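Local coordinates for YokD protein (Bacillus subtilis, PDB 2NYG) that binds coenzyme A, is a homodimer of the antibiotic N-acetyltransferase family, and may contribute to antibiotic resistance, probably as an aminoglycoside acetyltransferase-like enzyme, at residues E226-F231 / F258-F263. Sequence-based numbering, arbitrary orientation.
Sequences EVGQAF and FAEKWF
Phe258 lays one ring face against the backbone of the facing helix at Phe231, whose CA lies 3.8 Å from the Phe258 ring centroid, over the face but offset toward its rim. The Phe231 ring turns an edge toward the Phe258 ring face in an offset edge-to-face pair, the centroids 5.4 Å apart and the planes at 62°, and its CD1 and CE1 meet Phe258 CB. At the rim of the Phe258 ring, in its plane, sits the methyl of Ala230, its CB 3.7 Å from Phe258 CE2; that methyl also meets Trp262 CD1, so one methyl touches both aromatic side chains, which sit one helical turn apart. Val227 divides its branches. CG1, anti to the backbone N (chi1 -180°), rests on Ala259, 3.8 Å from its CA, while CG2 lies over one face of the indole, 4.2 Å from the centroid of its six-membered ring, and also reaches Phe263 CZ. At the outer end the carboxylate of Glu226 stands almost perpendicular to the indole plane, with OE2 at the ring edge. One water ties the two together: it accepts from Trp262 NE1 at 2.7 Å and donates to Glu226 OE2, giving the indole N-H a polar partner. On the inner side Phe184 of helix 183-187 touches both Val227 and Ala259, and His235 stacks on Phe231. The segment axes cross at 110° and approach to 9.9 Å, a spacing taken up by the aromatic side chains: an aromatic-rich helix-helix crossing that packs helix 224-234 against the C-terminal helix 252-268 in this member of the antibiotic N-acetyltransferase family, away from the coenzyme A site.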
loop_
_atom_site.group_PDB
_atom_site.type_symbol
_atom_site.label_atom_id
_atom_site.label_comp_id
_atom_site.label_asym_id
_atom_site.label_seq_id
_atom_site.Cartn_x
_atom_site.Cartn_y
_atom_site.Cartn_z
ATOM N N GLU A 226 15.927 19.745 15.893
ATOM C CA GLU A 226 16.970 20.593 16.450
ATOM C C GLU A 226 18.311 19.879 16.337
ATOM O O GLU A 226 19.322 20.479 15.996
ATOM C CB GLU A 226 16.691 20.903 17.913
ATOM C CG GLU A 226 17.228 22.251 18.347
ATOM C CD GLU A 226 17.153 22.467 19.851
ATOM O OE1 GLU A 226 16.081 22.193 20.444
ATOM O OE2 GLU A 226 18.173 22.917 20.427
ATOM N N VAL A 227 18.315 18.587 16.619
ATOM C CA VAL A 227 19.546 17.812 16.541
ATOM C C VAL A 227 20.151 17.850 15.137
ATOM O O VAL A 227 21.350 18.047 14.978
ATOM C CB VAL A 227 19.291 16.357 16.926
ATOM C CG1 VAL A 227 20.578 15.567 16.846
ATOM C CG2 VAL A 227 18.668 16.306 18.320
ATOM N N GLY A 228 19.299 17.672 14.130
ATOM C CA GLY A 228 19.749 17.673 12.754
ATOM C C GLY A 228 20.274 19.024 12.326
ATOM O O GLY A 228 21.232 19.129 11.573
ATOM N N GLN A 229 19.645 20.076 12.819
ATOM C CA GLN A 229 20.081 21.406 12.434
ATOM C C GLN A 229 21.436 21.760 13.068
ATOM O O GLN A 229 22.198 22.562 12.535
ATOM C CB GLN A 229 18.992 22.428 12.783
ATOM C CG GLN A 229 17.934 22.561 11.672
ATOM C CD GLN A 229 16.719 23.427 12.042
ATOM O OE1 GLN A 229 16.857 24.490 12.643
ATOM N NE2 GLN A 229 15.525 22.976 11.648
ATOM N N ALA A 230 21.731 21.129 14.200
ATOM C CA ALA A 230 22.981 21.361 14.895
ATOM C C ALA A 230 24.071 20.532 14.195
ATOM O O ALA A 230 25.233 20.935 14.102
ATOM C CB ALA A 230 22.863 20.937 16.397
ATOM N N PHE A 231 23.666 19.356 13.692
ATOM C CA PHE A 231 24.564 18.452 12.996
ATOM C C PHE A 231 25.056 19.134 11.737
ATOM O O PHE A 231 26.162 18.901 11.303
ATOM C CB PHE A 231 23.793 17.184 12.634
ATOM C CG PHE A 231 24.622 16.103 11.974
ATOM C CD1 PHE A 231 25.653 15.477 12.663
ATOM C CD2 PHE A 231 24.330 15.678 10.679
ATOM C CE1 PHE A 231 26.367 14.461 12.079
ATOM C CE2 PHE A 231 25.042 14.663 10.097
ATOM C CZ PHE A 231 26.057 14.054 10.786
ATOM N N PHE A 258 26.690 12.163 16.699
ATOM C CA PHE A 258 26.446 13.561 17.030
ATOM C C PHE A 258 25.204 13.705 17.892
ATOM O O PHE A 258 25.173 14.509 18.813
ATOM C CB PHE A 258 26.274 14.392 15.767
ATOM C CG PHE A 258 26.128 15.858 16.028
ATOM C CD1 PHE A 258 27.248 16.673 16.147
ATOM C CD2 PHE A 258 24.863 16.428 16.173
ATOM C CE1 PHE A 258 27.115 18.038 16.411
ATOM C CE2 PHE A 258 24.711 17.788 16.437
ATOM C CZ PHE A 258 25.839 18.599 16.557
ATOM N N ALA A 259 24.177 12.923 17.575
ATOM C CA ALA A 259 22.926 12.942 18.316
ATOM C C ALA A 259 23.182 12.593 19.782
ATOM O O ALA A 259 22.629 13.205 20.699
ATOM C CB ALA A 259 21.962 11.953 17.704
ATOM N N GLU A 260 24.021 11.591 19.994
ATOM C CA GLU A 260 24.360 11.164 21.332
ATOM C C GLU A 260 24.949 12.346 22.094
ATOM O O GLU A 260 24.449 12.721 23.145
ATOM C CB GLU A 260 25.357 9.996 21.265
ATOM C CG GLU A 260 26.035 9.654 22.578
ATOM C CD GLU A 260 26.778 8.341 22.506
ATOM O OE1 GLU A 260 27.361 8.050 21.444
ATOM O OE2 GLU A 260 26.789 7.597 23.508
ATOM N N LYS A 261 25.998 12.945 21.547
ATOM C CA LYS A 261 26.653 14.070 22.194
ATOM C C LYS A 261 25.740 15.261 22.461
ATOM O O LYS A 261 25.719 15.793 23.574
ATOM C CB LYS A 261 27.875 14.483 21.383
ATOM C CG LYS A 261 28.923 13.398 21.405
ATOM C CD LYS A 261 30.156 13.736 20.617
ATOM C CE LYS A 261 31.201 12.663 20.840
ATOM N NZ LYS A 261 32.507 13.015 20.236
ATOM N N TRP A 262 24.979 15.676 21.457
ATOM C CA TRP A 262 24.045 16.779 21.630
ATOM C C TRP A 262 23.147 16.441 22.829
ATOM O O TRP A 262 22.934 17.273 23.702
ATOM C CB TRP A 262 23.199 16.959 20.371
ATOM C CG TRP A 262 22.336 18.177 20.383
ATOM C CD1 TRP A 262 22.598 19.367 19.778
ATOM C CD2 TRP A 262 21.053 18.316 21.005
ATOM N NE1 TRP A 262 21.554 20.243 19.975
ATOM C CE2 TRP A 262 20.593 19.625 20.728
ATOM C CE3 TRP A 262 20.246 17.463 21.769
ATOM C CZ2 TRP A 262 19.361 20.101 21.187
ATOM C CZ3 TRP A 262 19.024 17.929 22.224
ATOM C CH2 TRP A 262 18.592 19.239 21.931
ATOM N N PHE A 263 22.622 15.220 22.866
ATOM C CA PHE A 263 21.772 14.785 23.972
ATOM C C PHE A 263 22.517 14.780 25.312
ATOM O O PHE A 263 22.030 15.335 26.294
ATOM C CB PHE A 263 21.230 13.362 23.729
ATOM C CG PHE A 263 20.092 13.284 22.748
ATOM C CD1 PHE A 263 19.006 14.136 22.855
ATOM C CD2 PHE A 263 20.089 12.327 21.737
ATOM C CE1 PHE A 263 17.935 14.042 21.976
ATOM C CE2 PHE A 263 19.023 12.225 20.854
ATOM C CZ PHE A 263 17.944 13.084 20.974
HETATM O O HOH W 1 20.922 22.696 19.132
#